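Local coordinates for metal transporter CNNM3 (Homo sapiens, PDB 6DFD), which probably takes part in magnesium efflux across the membrane, with a cyclic nucleotide-binding homology domain that mediates dimerization and is required for that activity, at residues R59-D62 and V63-P66; V73-H76 and L77-P81; R94-T97 and H98-L101; F130-G133 and A134-Y138; I192-T195 and R196-L200. The protein carries 6 engineered substitutions. All coordinates share one frame; numbering follows the deposited sequence.

Overall arrangement
Five local contacts, in series along the chain, sample turns and helix ends of a cupin-type beta-barrel domain. Contact 1 closes helix 47-60 and contact 2 lies on helix 71-78, about 15 Å apart between centres, with Phe64 meeting Leu74. Contact 5, where strand 189-195 becomes helix 196-207, touches both, its centre about 10 Å from that of contact 2 and about 14 Å from that of contact 1. Contact 4 shares a sheet with contact 5, meets contact 1 where Val61 packs on Tyr137, and reaches the second subunit, so touching side chains link the helices to the dimer interface. Contact 3 lies about 16 Å from contact 4 and about 29 Å from contact 1, centre to centre.

Contact 1 (R59-D62 and V63-P66); sequences REVD and VFSP
Two successive backbone bonds, from Phe64 N to Val61 O (2.9 Å) and from Ser65 N to Asp62 O (3.0 Å), each span three residues and wind 61-65 into a short 3-10 turn directly after helix 47-60. Both donors stand well above the plane of the carbonyl they use, yet the second bond is fairly straight at 165°. The turn lets the side chains of Val61, Val63 and Phe64 cluster. Val61 sends CG1 opposite its own backbone N (chi1 -173°), and this one methyl serves two neighbours. Val61 CG1 lies 3.8 Å from Val63 CG2 and 3.9 Å from Phe64 CD2. Val61 and Phe64 run side by side in the same direction, with Val61 CB level with the ring plane at its edge. On the far limb of the turn, Ser65 CB rests 3.3 Å from Asp62 O, while Ser65 OG accepts from Leu67 N in the manner of an ST turn. Val61 and Val63 both lean on Val140. The Phe64 ring meets Phe111 of strand 110-114 edge-to-face and touches Leu74 of helix 71-78, and Tyr199 OH of helix 196-207 bonds to Val63 O, so the turn is held between the barrel and two later helices.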
loop_
_atom_site.group_PDB
_atom_site.type_symbol
_atom_site.label_atom_id
_atom_site.label_comp_id
_atom_site.label_asym_id
_atom_site.label_seq_id
_atom_site.Cartn_x
_atom_site.Cartn_y
_atom_site.Cartn_z
ATOM N N ARG A 59 -10.755 0.962 -16.762
ATOM C CA ARG A 59 -11.874 0.903 -15.827
ATOM C C ARG A 59 -11.537 1.531 -14.480
ATOM O O ARG A 59 -12.394 2.167 -13.865
ATOM C CB ARG A 59 -12.310 -0.546 -15.611
ATOM C CG ARG A 59 -13.351 -0.725 -14.512
ATOM C CD ARG A 59 -14.728 -0.360 -15.011
ATOM N NE ARG A 59 -15.335 -1.559 -15.559
ATOM C CZ ARG A 59 -16.146 -2.371 -14.891
ATOM N NH1 ARG A 59 -16.511 -2.106 -13.642
ATOM N NH2 ARG A 59 -16.603 -3.452 -15.489
ATOM N N GLU A 60 -10.317 1.336 -13.989
ATOM C CA GLU A 60 -10.019 1.556 -12.581
ATOM C C GLU A 60 -9.273 2.853 -12.287
ATOM O O GLU A 60 -9.331 3.325 -11.145
ATOM C CB GLU A 60 -9.195 0.381 -12.035
ATOM C CG GLU A 60 -9.924 -0.965 -12.089
ATOM C CD GLU A 60 -11.167 -1.005 -11.213
ATOM O OE1 GLU A 60 -12.157 -1.670 -11.601
ATOM O OE2 GLU A 60 -11.148 -0.374 -10.134
ATOM N N VAL A 61 -8.572 3.436 -13.263
ATOM C CA VAL A 61 -7.683 4.572 -13.015
ATOM C C VAL A 61 -8.180 5.766 -13.819
ATOM O O VAL A 61 -8.225 5.716 -15.055
ATOM C CB VAL A 61 -6.225 4.239 -13.364
ATOM C CG1 VAL A 61 -5.317 5.376 -12.933
ATOM C CG2 VAL A 61 -5.810 2.936 -12.694
ATOM N N ASP A 62 -8.517 6.852 -13.112
ATOM C CA ASP A 62 -9.221 7.976 -13.728
ATOM C C ASP A 62 -8.415 8.629 -14.848
ATOM O O ASP A 62 -8.980 9.028 -15.873
ATOM C CB ASP A 62 -9.577 9.013 -12.661
ATOM C CG ASP A 62 -10.756 8.588 -11.801
ATOM O OD1 ASP A 62 -11.269 7.465 -12.001
ATOM O OD2 ASP A 62 -11.173 9.379 -10.926
ATOM N N VAL A 63 -7.100 8.784 -14.667
ATOM C CA VAL A 63 -6.311 9.426 -15.717
ATOM C C VAL A 63 -6.301 8.602 -17.001
ATOM O O VAL A 63 -5.959 9.128 -18.066
ATOM C CB VAL A 63 -4.863 9.691 -15.250
ATOM C CG1 VAL A 63 -4.847 10.624 -14.054
ATOM C CG2 VAL A 63 -4.164 8.407 -14.905
ATOM N N PHE A 64 -6.665 7.323 -16.935
ATOM C CA PHE A 64 -6.743 6.467 -18.113
ATOM C C PHE A 64 -8.174 6.213 -18.570
ATOM O O PHE A 64 -8.395 5.334 -19.411
ATOM C CB PHE A 64 -6.044 5.140 -17.839
ATOM C CG PHE A 64 -4.558 5.272 -17.718
ATOM C CD1 PHE A 64 -3.803 5.680 -18.805
ATOM C CD2 PHE A 64 -3.918 5.013 -16.522
ATOM C CE1 PHE A 64 -2.443 5.822 -18.707
ATOM C CE2 PHE A 64 -2.542 5.155 -16.418
ATOM C CZ PHE A 64 -1.810 5.553 -17.510
ATOM N N SER A 65 -9.144 6.948 -18.032
ATOM C CA SER A 65 -10.533 6.784 -18.445
ATOM C C SER A 65 -10.687 6.973 -19.955
ATOM O O SER A 65 -10.006 7.809 -20.558
ATOM C CB SER A 65 -11.437 7.783 -17.731
ATOM O OG SER A 65 -12.629 7.962 -18.472
ATOM N N PRO A 66 -11.599 6.224 -20.588
ATOM C CA PRO A 66 -11.845 6.423 -22.029
ATOM C C PRO A 66 -12.302 7.821 -22.378
ATOM O O PRO A 66 -12.283 8.183 -23.561
ATOM C CB PRO A 66 -12.932 5.383 -22.345
ATOM C CG PRO A 66 -12.681 4.299 -21.347
ATOM C CD PRO A 66 -12.290 5.026 -20.085
#

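Contact 2 (V73-H76 and L77-P81); sequences VLLH and LLKHP
Lys79 N reaches two carbonyls at once: it bonds to His76 O at 3.3 Å and, more weakly, to Leu75 O at 3.1 Å. One turn earlier the bonds are alpha-helical, with Leu77 N donating to Val73 O and Leu78 N to Leu74 O, the latter at 2.9 Å and nearly along the C=O axis. His80 N then bonds to Leu77 O, so four-residue spacing gives way to three-residue spacing as the chain moves on. The side chains pair at four-residue spacing. Leu78 lays CG 3.3 Å from Leu74 O and 4.1 Å from Leu74 CD1, the two leucines crossing at a slant. Its CG lies opposite its own carbonyl carbon (chi1 -66°), which turns the chain back along the helix toward Leu74. Lys79 runs extended, bringing its CE 4.0 Å from Leu75 CG, so the end of the lysine chain crosses over the leucine. An alanine in place of Leu78 would probably leave a gap beside Leu74, and would take away the apolar group that Ile192 of strand 189-195 and Gln54 of helix 47-60 pack against. Asn84 ND2 bonds to both Leu78 O and His80 O, tying in the departing chain. With Leu74 and Leu78 buried while His76 and Lys79 are exposed, this is an amphipathic helix, its buried side facing helix 47-60 and strand 189-195 of the cyclic nucleotide-binding homology domain.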
loop_
_atom_site.group_PDB
_atom_site.type_symbol
_atom_site.label_atom_id
_atom_site.label_comp_id
_atom_site.label_asym_id
_atom_site.label_seq_id
_atom_site.Cartn_x
_atom_site.Cartn_y
_atom_site.Cartn_z
ATOM N N VAL A 73 -5.790 3.738 -28.094
ATOM C CA VAL A 73 -4.538 4.468 -27.913
ATOM C C VAL A 73 -3.799 3.939 -26.693
ATOM O O VAL A 73 -2.575 3.762 -26.710
ATOM C CB VAL A 73 -4.824 5.976 -27.790
ATOM C CG1 VAL A 73 -3.576 6.737 -27.347
ATOM C CG2 VAL A 73 -5.323 6.515 -29.114
ATOM N N LEU A 74 -4.535 3.655 -25.620
ATOM C CA LEU A 74 -3.893 3.117 -24.427
ATOM C C LEU A 74 -3.253 1.771 -24.715
ATOM O O LEU A 74 -2.117 1.507 -24.293
ATOM C CB LEU A 74 -4.908 2.987 -23.293
ATOM C CG LEU A 74 -4.327 2.418 -21.985
ATOM C CD1 LEU A 74 -3.128 3.237 -21.502
ATOM C CD2 LEU A 74 -5.414 2.394 -20.922
ATOM N N LEU A 75 -3.967 0.889 -25.421
ATOM C CA LEU A 75 -3.375 -0.413 -25.712
ATOM C C LEU A 75 -2.110 -0.242 -26.538
ATOM O O LEU A 75 -1.075 -0.857 -26.248
ATOM C CB LEU A 75 -4.382 -1.310 -26.432
ATOM C CG LEU A 75 -3.881 -2.729 -26.738
ATOM C CD1 LEU A 75 -3.542 -3.485 -25.465
ATOM C CD2 LEU A 75 -4.916 -3.489 -27.546
ATOM N N HIS A 76 -2.162 0.627 -27.548
ATOM C CA HIS A 76 -0.972 0.902 -28.344
ATOM C C HIS A 76 0.179 1.408 -27.476
ATOM O O HIS A 76 1.337 1.034 -27.690
ATOM C CB HIS A 76 -1.318 1.912 -29.436
ATOM C CG HIS A 76 -0.185 2.223 -30.360
ATOM N ND1 HIS A 76 0.327 3.496 -30.506
ATOM C CD2 HIS A 76 0.527 1.433 -31.199
ATOM C CE1 HIS A 76 1.308 3.475 -31.390
ATOM N NE2 HIS A 76 1.450 2.235 -31.827
ATOM N N LEU A 77 -0.114 2.267 -26.498
ATOM C CA LEU A 77 0.935 2.775 -25.616
ATOM C C LEU A 77 1.546 1.652 -24.792
ATOM O O LEU A 77 2.772 1.558 -24.653
ATOM C CB LEU A 77 0.367 3.857 -24.698
ATOM C CG LEU A 77 1.266 4.332 -23.550
ATOM C CD1 LEU A 77 2.508 5.014 -24.100
ATOM C CD2 LEU A 77 0.505 5.276 -22.630
ATOM N N LEU A 78 0.699 0.798 -24.217
ATOM C CA LEU A 78 1.186 -0.280 -23.364
ATOM C C LEU A 78 2.038 -1.279 -24.127
ATOM O O LEU A 78 2.783 -2.044 -23.507
ATOM C CB LEU A 78 -0.001 -0.991 -22.721
ATOM C CG LEU A 78 -0.814 -0.169 -21.728
ATOM C CD1 LEU A 78 -2.000 -0.980 -21.280
ATOM C CD2 LEU A 78 0.002 0.251 -20.529
ATOM N N LYS A 79 1.936 -1.300 -25.450
ATOM C CA LYS A 79 2.724 -2.201 -26.273
ATOM C C LYS A 79 4.092 -1.637 -26.624
ATOM O O LYS A 79 4.914 -2.361 -27.198
ATOM C CB LYS A 79 1.975 -2.523 -27.571
ATOM C CG LYS A 79 0.770 -3.442 -27.416
ATOM C CD LYS A 79 0.165 -3.736 -28.779
ATOM C CE LYS A 79 -1.021 -4.683 -28.698
ATOM N NZ LYS A 79 -1.803 -4.629 -29.965
ATOM N N HIS A 80 4.361 -0.373 -26.312
ATOM C CA HIS A 80 5.639 0.204 -26.697
ATOM C C HIS A 80 6.769 -0.386 -25.853
ATOM O O HIS A 80 6.611 -0.577 -24.641
ATOM C CB HIS A 80 5.622 1.723 -26.553
ATOM C CG HIS A 80 6.784 2.391 -27.214
ATOM N ND1 HIS A 80 8.063 2.327 -26.708
ATOM C CD2 HIS A 80 6.866 3.118 -28.353
ATOM C CE1 HIS A 80 8.884 2.994 -27.499
ATOM N NE2 HIS A 80 8.183 3.484 -28.505
ATOM N N PRO A 81 7.928 -0.678 -26.460
ATOM C CA PRO A 81 9.017 -1.295 -25.681
ATOM C C PRO A 81 9.424 -0.512 -24.444
ATOM O O PRO A 81 9.694 -1.129 -23.405
ATOM C CB PRO A 81 10.162 -1.379 -26.700
ATOM C CG PRO A 81 9.488 -1.458 -28.017
ATOM C CD PRO A 81 8.251 -0.622 -27.900
#

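Contact 3 (R94-T97 and H98-L101); sequences RLAT and HHYL
His99 ND1 donates to Arg94 O at 2.9 Å in a nearly straight bond (170°), with the oxygen lying in the imidazole plane while the nitrogen stands above the carbonyl plane. Over one face of the same ring sits Ala96 CB, 4.0 Å from the His99 ring centroid, a CH-pi contact close to the ring normal. Ala96 CB also lies 3.5 Å from His98 ND1, because His98 holds CG between its backbone N and carbonyl carbon (chi1 74°) and so folds the ring back beside Ala96. Tyr100 offers an edge instead: its CE1 lies 3.5 Å from Leu95 O, close to the ring plane, and its CD1 is near Ala96 O. Leu95 CD2 meets the phenol at OH.

Two backbone bonds position these groups, His99 N to Ala96 O and Tyr100 N to Thr97 O, closing a 3-10 turn that leads into strand 100-102. Beyond them, Phe89 stacks on His99, and Tyr100 packs on Arg184 and Thr182 of strand 181-185. His99 NE2 takes the N-H of Asp90 while ND1 gives its proton to Arg94 O, so the imidazole is probably neutral and protonated on ND1, one donor and one acceptor pinning its rotation.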
loop_
_atom_site.group_PDB
_atom_site.type_symbol
_atom_site.label_atom_id
_atom_site.label_comp_id
_atom_site.label_asym_id
_atom_site.label_seq_id
_atom_site.Cartn_x
_atom_site.Cartn_y
_atom_site.Cartn_z
ATOM N N ARG A 94 19.665 -6.307 -1.192
ATOM C CA ARG A 94 18.229 -6.053 -1.237
ATOM C C ARG A 94 17.891 -4.569 -1.219
ATOM O O ARG A 94 16.784 -4.199 -1.609
ATOM C CB ARG A 94 17.545 -6.771 -0.072
ATOM C CG ARG A 94 17.807 -8.274 -0.106
ATOM C CD ARG A 94 17.156 -9.047 1.031
ATOM N NE ARG A 94 17.383 -10.474 0.815
ATOM C CZ ARG A 94 16.597 -11.253 0.078
ATOM N NH1 ARG A 94 15.507 -10.752 -0.499
ATOM N NH2 ARG A 94 16.896 -12.532 -0.084
ATOM N N LEU A 95 18.812 -3.706 -0.795
ATOM C CA LEU A 95 18.552 -2.274 -0.780
ATOM C C LEU A 95 19.227 -1.557 -1.945
ATOM O O LEU A 95 19.433 -0.341 -1.882
ATOM C CB LEU A 95 18.993 -1.675 0.555
ATOM C CG LEU A 95 18.328 -2.261 1.807
ATOM C CD1 LEU A 95 18.805 -1.528 3.049
ATOM C CD2 LEU A 95 16.807 -2.214 1.726
ATOM N N ALA A 96 19.569 -2.285 -3.008
ATOM C CA ALA A 96 20.231 -1.682 -4.155
ATOM C C ALA A 96 19.375 -0.569 -4.744
ATOM O O ALA A 96 18.144 -0.621 -4.724
ATOM C CB ALA A 96 20.515 -2.735 -5.226
ATOM N N THR A 97 20.045 0.446 -5.287
ATOM C CA THR A 97 19.322 1.620 -5.762
ATOM C C THR A 97 18.303 1.259 -6.836
ATOM O O THR A 97 17.203 1.822 -6.865
ATOM C CB THR A 97 20.304 2.658 -6.294
ATOM O OG1 THR A 97 21.193 2.035 -7.226
ATOM C CG2 THR A 97 21.103 3.256 -5.152
ATOM N N HIS A 98 18.646 0.338 -7.737
ATOM C CA HIS A 98 17.720 0.021 -8.825
ATOM C C HIS A 98 16.477 -0.729 -8.351
ATOM O O HIS A 98 15.559 -0.949 -9.153
ATOM C CB HIS A 98 18.454 -0.779 -9.909
ATOM C CG HIS A 98 18.737 -2.203 -9.538
ATOM N ND1 HIS A 98 19.750 -2.562 -8.676
ATOM C CD2 HIS A 98 18.151 -3.359 -9.933
ATOM C CE1 HIS A 98 19.767 -3.877 -8.543
ATOM N NE2 HIS A 98 18.808 -4.385 -9.298
ATOM N N HIS A 99 16.413 -1.119 -7.077
ATOM C CA HIS A 99 15.206 -1.723 -6.527
ATOM C C HIS A 99 14.128 -0.702 -6.188
ATOM O O HIS A 99 12.967 -1.083 -5.986
ATOM C CB HIS A 99 15.541 -2.513 -5.261
ATOM C CG HIS A 99 16.388 -3.711 -5.511
ATOM N ND1 HIS A 99 16.944 -4.453 -4.496
ATOM C CD2 HIS A 99 16.766 -4.307 -6.665
ATOM C CE1 HIS A 99 17.643 -5.448 -5.012
ATOM N NE2 HIS A 99 17.547 -5.383 -6.328
ATOM N N TYR A 100 14.472 0.578 -6.115
ATOM C CA TYR A 100 13.519 1.598 -5.695
ATOM C C TYR A 100 12.786 2.152 -6.908
ATOM O O TYR A 100 13.411 2.665 -7.842
ATOM C CB TYR A 100 14.216 2.725 -4.936
ATOM C CG TYR A 100 14.669 2.279 -3.572
ATOM C CD1 TYR A 100 15.871 1.622 -3.414
ATOM C CD2 TYR A 100 13.876 2.484 -2.449
ATOM C CE1 TYR A 100 16.293 1.190 -2.171
ATOM C CE2 TYR A 100 14.291 2.055 -1.199
ATOM C CZ TYR A 100 15.499 1.410 -1.069
ATOM O OH TYR A 100 15.925 0.980 0.166
ATOM N N LEU A 101 11.462 2.055 -6.879
ATOM C CA LEU A 101 10.614 2.657 -7.902
ATOM C C LEU A 101 10.231 4.087 -7.551
ATOM O O LEU A 101 10.114 4.941 -8.442
ATOM C CB LEU A 101 9.352 1.816 -8.083
ATOM C CG LEU A 101 9.540 0.327 -8.386
ATOM C CD1 LEU A 101 8.181 -0.339 -8.609
ATOM C CD2 LEU A 101 10.450 0.127 -9.590
#

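Contact 4 (F130-G133 and A134-Y138); sequences FENG and AFTYY
At the edge of the Tyr138 ring, near its plane, lies the side-chain amide of Asn132, the two planes 33° apart. Tyr138 OH also comes 3.2 Å from Asn132 CB, so the asparagine meets the phenol across its oxygen end, while Val119, Val121 and Ile114 pack against the tyrosine. Between the two residues in the chain runs a type II beta turn from Gly133 to Thr136, which joins strand 128-132 of one barrel sheet to strand 137-138 of the other. Phe135 takes the third place of the turn with a positive phi of 74°.

The turn is fastened at one acceptor, Gly133 O, which receives two donors from a single residue. Thr136 N reaches Gly133 O at 3.3 Å in a fairly straight line, the usual closing bond of a turn. Thr136 OG1 binds Gly133 O more closely, at 2.7 Å and in the carbonyl plane. Thr136 sets OG1 between its own N and carbonyl carbon (chi1 60°), which lets hydroxyl and amide converge on that oxygen, and Thr136 CG2 is left to rest 3.7 Å from Asn132 CB.

Dimer contacts begin beside the turn: the ring of Phe130 of the second subunit meets the ring of Phe130 here and packs on Asn132, and Leu128 of that subunit packs on Tyr138. The hydroxyls bond in sequence, for Tyr138 OH donates to Thr136 OG1 at 2.9 Å, and Thr136 OG1 in turn donates to Gly133 O.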
loop_
_atom_site.group_PDB
_atom_site.type_symbol
_atom_site.label_atom_id
_atom_site.label_comp_id
_atom_site.label_asym_id
_atom_site.label_seq_id
_atom_site.Cartn_x
_atom_site.Cartn_y
_atom_site.Cartn_z
ATOM N N PHE A 130 3.588 -1.709 4.117
ATOM C CA PHE A 130 2.886 -2.928 3.756
ATOM C C PHE A 130 3.341 -3.383 2.379
ATOM O O PHE A 130 3.915 -2.618 1.599
ATOM C CB PHE A 130 1.365 -2.751 3.813
ATOM C CG PHE A 130 0.866 -1.506 3.147
ATOM C CD1 PHE A 130 0.637 -1.480 1.784
ATOM C CD2 PHE A 130 0.612 -0.368 3.890
ATOM C CE1 PHE A 130 0.171 -0.330 1.168
ATOM C CE2 PHE A 130 0.146 0.781 3.287
ATOM C CZ PHE A 130 -0.076 0.803 1.923
ATOM N N GLU A 131 3.091 -4.653 2.103
ATOM C CA GLU A 131 3.535 -5.291 0.874
ATOM C C GLU A 131 2.396 -5.325 -0.135
ATOM O O GLU A 131 1.250 -5.609 0.215
ATOM C CB GLU A 131 4.033 -6.712 1.153
ATOM C CG GLU A 131 4.499 -7.463 -0.085
ATOM C CD GLU A 131 5.208 -8.768 0.260
ATOM O OE1 GLU A 131 5.643 -8.922 1.422
ATOM O OE2 GLU A 131 5.312 -9.641 -0.631
ATOM N N ASN A 132 2.727 -5.038 -1.387
ATOM C CA ASN A 132 1.778 -5.038 -2.489
ATOM C C ASN A 132 2.301 -5.942 -3.589
ATOM O O ASN A 132 3.515 -6.134 -3.725
ATOM C CB ASN A 132 1.571 -3.634 -3.054
ATOM C CG ASN A 132 0.562 -2.825 -2.264
ATOM O OD1 ASN A 132 -0.163 -3.352 -1.419
ATOM N ND2 ASN A 132 0.512 -1.531 -2.539
ATOM N N GLY A 133 1.380 -6.478 -4.384
ATOM C CA GLY A 133 1.709 -7.390 -5.456
ATOM C C GLY A 133 1.165 -6.926 -6.797
ATOM O O GLY A 133 1.028 -5.717 -7.077
ATOM N N ALA A 134 0.837 -7.914 -7.622
ATOM C CA ALA A 134 0.542 -7.658 -9.022
ATOM C C ALA A 134 -0.697 -6.781 -9.149
ATOM O O ALA A 134 -1.673 -6.948 -8.413
ATOM C CB ALA A 134 0.326 -8.978 -9.763
ATOM N N PHE A 135 -0.624 -5.839 -10.080
ATOM C CA PHE A 135 -1.694 -4.941 -10.497
ATOM C C PHE A 135 -1.975 -3.862 -9.460
ATOM O O PHE A 135 -2.979 -3.139 -9.570
ATOM C CB PHE A 135 -2.952 -5.725 -10.905
ATOM C CG PHE A 135 -2.901 -6.166 -12.351
ATOM C CD1 PHE A 135 -2.113 -7.236 -12.737
ATOM C CD2 PHE A 135 -3.552 -5.444 -13.338
ATOM C CE1 PHE A 135 -2.013 -7.612 -14.074
ATOM C CE2 PHE A 135 -3.456 -5.818 -14.674
ATOM C CZ PHE A 135 -2.694 -6.899 -15.040
ATOM N N THR A 136 -1.078 -3.678 -8.492
ATOM C CA THR A 136 -1.040 -2.423 -7.766
ATOM C C THR A 136 -0.309 -1.392 -8.619
ATOM O O THR A 136 0.480 -1.740 -9.499
ATOM C CB THR A 136 -0.372 -2.592 -6.401
ATOM O OG1 THR A 136 0.971 -3.057 -6.564
ATOM C CG2 THR A 136 -1.168 -3.586 -5.552
ATOM N N TYR A 137 -0.624 -0.115 -8.405
ATOM C CA TYR A 137 -0.054 0.931 -9.245
ATOM C C TYR A 137 0.218 2.182 -8.425
ATOM O O TYR A 137 -0.323 2.368 -7.334
ATOM C CB TYR A 137 -0.971 1.258 -10.424
ATOM C CG TYR A 137 -2.352 1.668 -9.995
ATOM C CD1 TYR A 137 -2.631 2.979 -9.654
ATOM C CD2 TYR A 137 -3.377 0.734 -9.918
ATOM C CE1 TYR A 137 -3.910 3.359 -9.263
ATOM C CE2 TYR A 137 -4.651 1.104 -9.526
ATOM C CZ TYR A 137 -4.907 2.415 -9.201
ATOM O OH TYR A 137 -6.170 2.789 -8.809
ATOM N N TYR A 138 1.073 3.041 -8.982
ATOM C CA TYR A 138 1.699 4.142 -8.262
ATOM C C TYR A 138 1.940 5.278 -9.236
ATOM O O TYR A 138 2.029 5.072 -10.448
ATOM C CB TYR A 138 3.041 3.724 -7.628
ATOM C CG TYR A 138 2.910 2.422 -6.890
ATOM C CD1 TYR A 138 2.553 2.398 -5.550
ATOM C CD2 TYR A 138 3.054 1.214 -7.554
ATOM C CE1 TYR A 138 2.370 1.201 -4.882
ATOM C CE2 TYR A 138 2.867 0.014 -6.899
ATOM C CZ TYR A 138 2.525 0.016 -5.559
ATOM O OH TYR A 138 2.326 -1.177 -4.890
#

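Contact 5 (I192-T195 and R196-L200); sequences IKVT and RLQYL
Thr195 carries OG1 between its backbone N and carbonyl carbon (chi1 69°), and Gln198 swings CG opposite its carbonyl carbon (chi1 -67°) before running extended, so that the two side chains reach back toward each other's backbone. The result is a textbook capping box. Gln198 N donates to Thr195 OG1 at 3.1 Å, and Thr195 N donates to Gln198 OE1 at 2.9 Å, the second bond almost perfectly straight at 176°. Gln198 CG is pressed 3.1 Å from Thr195 OG1 in between. Helical bonding starts at once, with Tyr199 N on Thr195 O at 2.8 Å.

Next to the polar pair is an apolar one: Val194 CG1 lies 4.0 Å from Tyr199 CB, a hydrophobic patch extended by Leu77 of helix 71-78. Strand 192-195 and helix 196-200 meet at nearly a right angle, and the box sits at their corner. An alanine at Gln198 would probably leave Thr195 N without this acceptor and reduce the box to the bond at Thr195 OG1. Lys193, further back, makes a cation-pi contact with Tyr110. Chemically, the reciprocal bonds give Thr195 N and Gln198 N, at the strand-to-helix junction, side-chain acceptors, which is consistent with the box fixing the first turn against the strand.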
loop_
_atom_site.group_PDB
_atom_site.type_symbol
_atom_site.label_atom_id
_atom_site.label_comp_id
_atom_site.label_asym_id
_atom_site.label_seq_id
_atom_site.Cartn_x
_atom_site.Cartn_y
_atom_site.Cartn_z
ATOM N N ILE A 192 4.716 -2.035 -16.021
ATOM C CA ILE A 192 4.295 -1.003 -16.966
ATOM C C ILE A 192 4.753 0.334 -16.400
ATOM O O ILE A 192 4.426 0.668 -15.256
ATOM C CB ILE A 192 2.767 -1.025 -17.162
ATOM C CG1 ILE A 192 2.341 -2.325 -17.848
ATOM C CG2 ILE A 192 2.281 0.203 -17.938
ATOM C CD1 ILE A 192 2.947 -2.531 -19.252
ATOM N N LYS A 193 5.522 1.092 -17.179
ATOM C CA LYS A 193 6.015 2.404 -16.774
ATOM C C LYS A 193 5.604 3.437 -17.810
ATOM O O LYS A 193 6.030 3.362 -18.970
ATOM C CB LYS A 193 7.534 2.409 -16.632
ATOM C CG LYS A 193 8.099 3.716 -16.107
ATOM C CD LYS A 193 9.620 3.761 -16.259
ATOM C CE LYS A 193 10.263 4.737 -15.284
ATOM N NZ LYS A 193 11.760 4.725 -15.363
ATOM N N VAL A 194 4.820 4.422 -17.385
ATOM C CA VAL A 194 4.339 5.477 -18.274
ATOM C C VAL A 194 4.826 6.808 -17.729
ATOM O O VAL A 194 4.471 7.190 -16.607
ATOM C CB VAL A 194 2.812 5.464 -18.406
ATOM C CG1 VAL A 194 2.345 6.628 -19.288
ATOM C CG2 VAL A 194 2.371 4.144 -18.980
ATOM N N THR A 195 5.640 7.505 -18.515
ATOM C CA THR A 195 6.111 8.813 -18.109
ATOM C C THR A 195 5.066 9.873 -18.426
ATOM O O THR A 195 4.143 9.668 -19.223
ATOM C CB THR A 195 7.427 9.179 -18.804
ATOM O OG1 THR A 195 7.194 9.400 -20.199
ATOM C CG2 THR A 195 8.469 8.071 -18.632
ATOM N N ARG A 196 5.228 11.025 -17.788
ATOM C CA ARG A 196 4.324 12.135 -18.042
ATOM C C ARG A 196 4.336 12.520 -19.516
ATOM O O ARG A 196 3.283 12.787 -20.102
ATOM C CB ARG A 196 4.711 13.323 -17.165
ATOM C CG ARG A 196 3.825 14.545 -17.345
ATOM C CD ARG A 196 4.054 15.567 -16.241
ATOM N NE ARG A 196 5.473 15.749 -15.939
ATOM C CZ ARG A 196 5.951 16.625 -15.059
ATOM N NH1 ARG A 196 5.127 17.417 -14.383
ATOM N NH2 ARG A 196 7.259 16.712 -14.856
ATOM N N LEU A 197 5.519 12.549 -20.137
ATOM C CA LEU A 197 5.589 12.917 -21.547
ATOM C C LEU A 197 4.907 11.871 -22.416
ATOM O O LEU A 197 4.220 12.212 -23.380
ATOM C CB LEU A 197 7.043 13.106 -21.981
ATOM C CG LEU A 197 7.733 14.398 -21.537
ATOM C CD1 LEU A 197 9.180 14.417 -22.019
ATOM C CD2 LEU A 197 6.994 15.628 -22.048
ATOM N N GLN A 198 5.078 10.590 -22.092
ATOM C CA GLN A 198 4.394 9.554 -22.862
ATOM C C GLN A 198 2.886 9.658 -22.689
ATOM O O GLN A 198 2.124 9.493 -23.650
ATOM C CB GLN A 198 4.877 8.176 -22.434
ATOM C CG GLN A 198 6.317 7.873 -22.783
ATOM C CD GLN A 198 6.798 6.595 -22.117
ATOM O OE1 GLN A 198 6.410 6.284 -20.994
ATOM N NE2 GLN A 198 7.633 5.841 -22.818
ATOM N N TYR A 199 2.437 9.929 -21.466
ATOM C CA TYR A 199 1.008 10.085 -21.215
ATOM C C TYR A 199 0.438 11.253 -22.012
ATOM O O TYR A 199 -0.541 11.096 -22.749
ATOM C CB TYR A 199 0.773 10.278 -19.715
ATOM C CG TYR A 199 -0.661 10.571 -19.355
ATOM C CD1 TYR A 199 -1.616 9.557 -19.342
ATOM C CD2 TYR A 199 -1.065 11.853 -19.027
ATOM C CE1 TYR A 199 -2.926 9.819 -19.015
ATOM C CE2 TYR A 199 -2.376 12.122 -18.700
ATOM C CZ TYR A 199 -3.303 11.100 -18.689
ATOM O OH TYR A 199 -4.621 11.372 -18.374
ATOM N N LEU A 200 1.046 12.432 -21.884
ATOM C CA LEU A 200 0.537 13.612 -22.581
ATOM C C LEU A 200 0.593 13.430 -24.094
ATOM O O LEU A 200 -0.316 13.869 -24.817
ATOM C CB LEU A 200 1.332 14.847 -22.156
ATOM C CG LEU A 200 1.304 15.159 -20.656
ATOM C CD1 LEU A 200 2.226 16.324 -20.332
ATOM C CD2 LEU A 200 -0.109 15.446 -20.165
#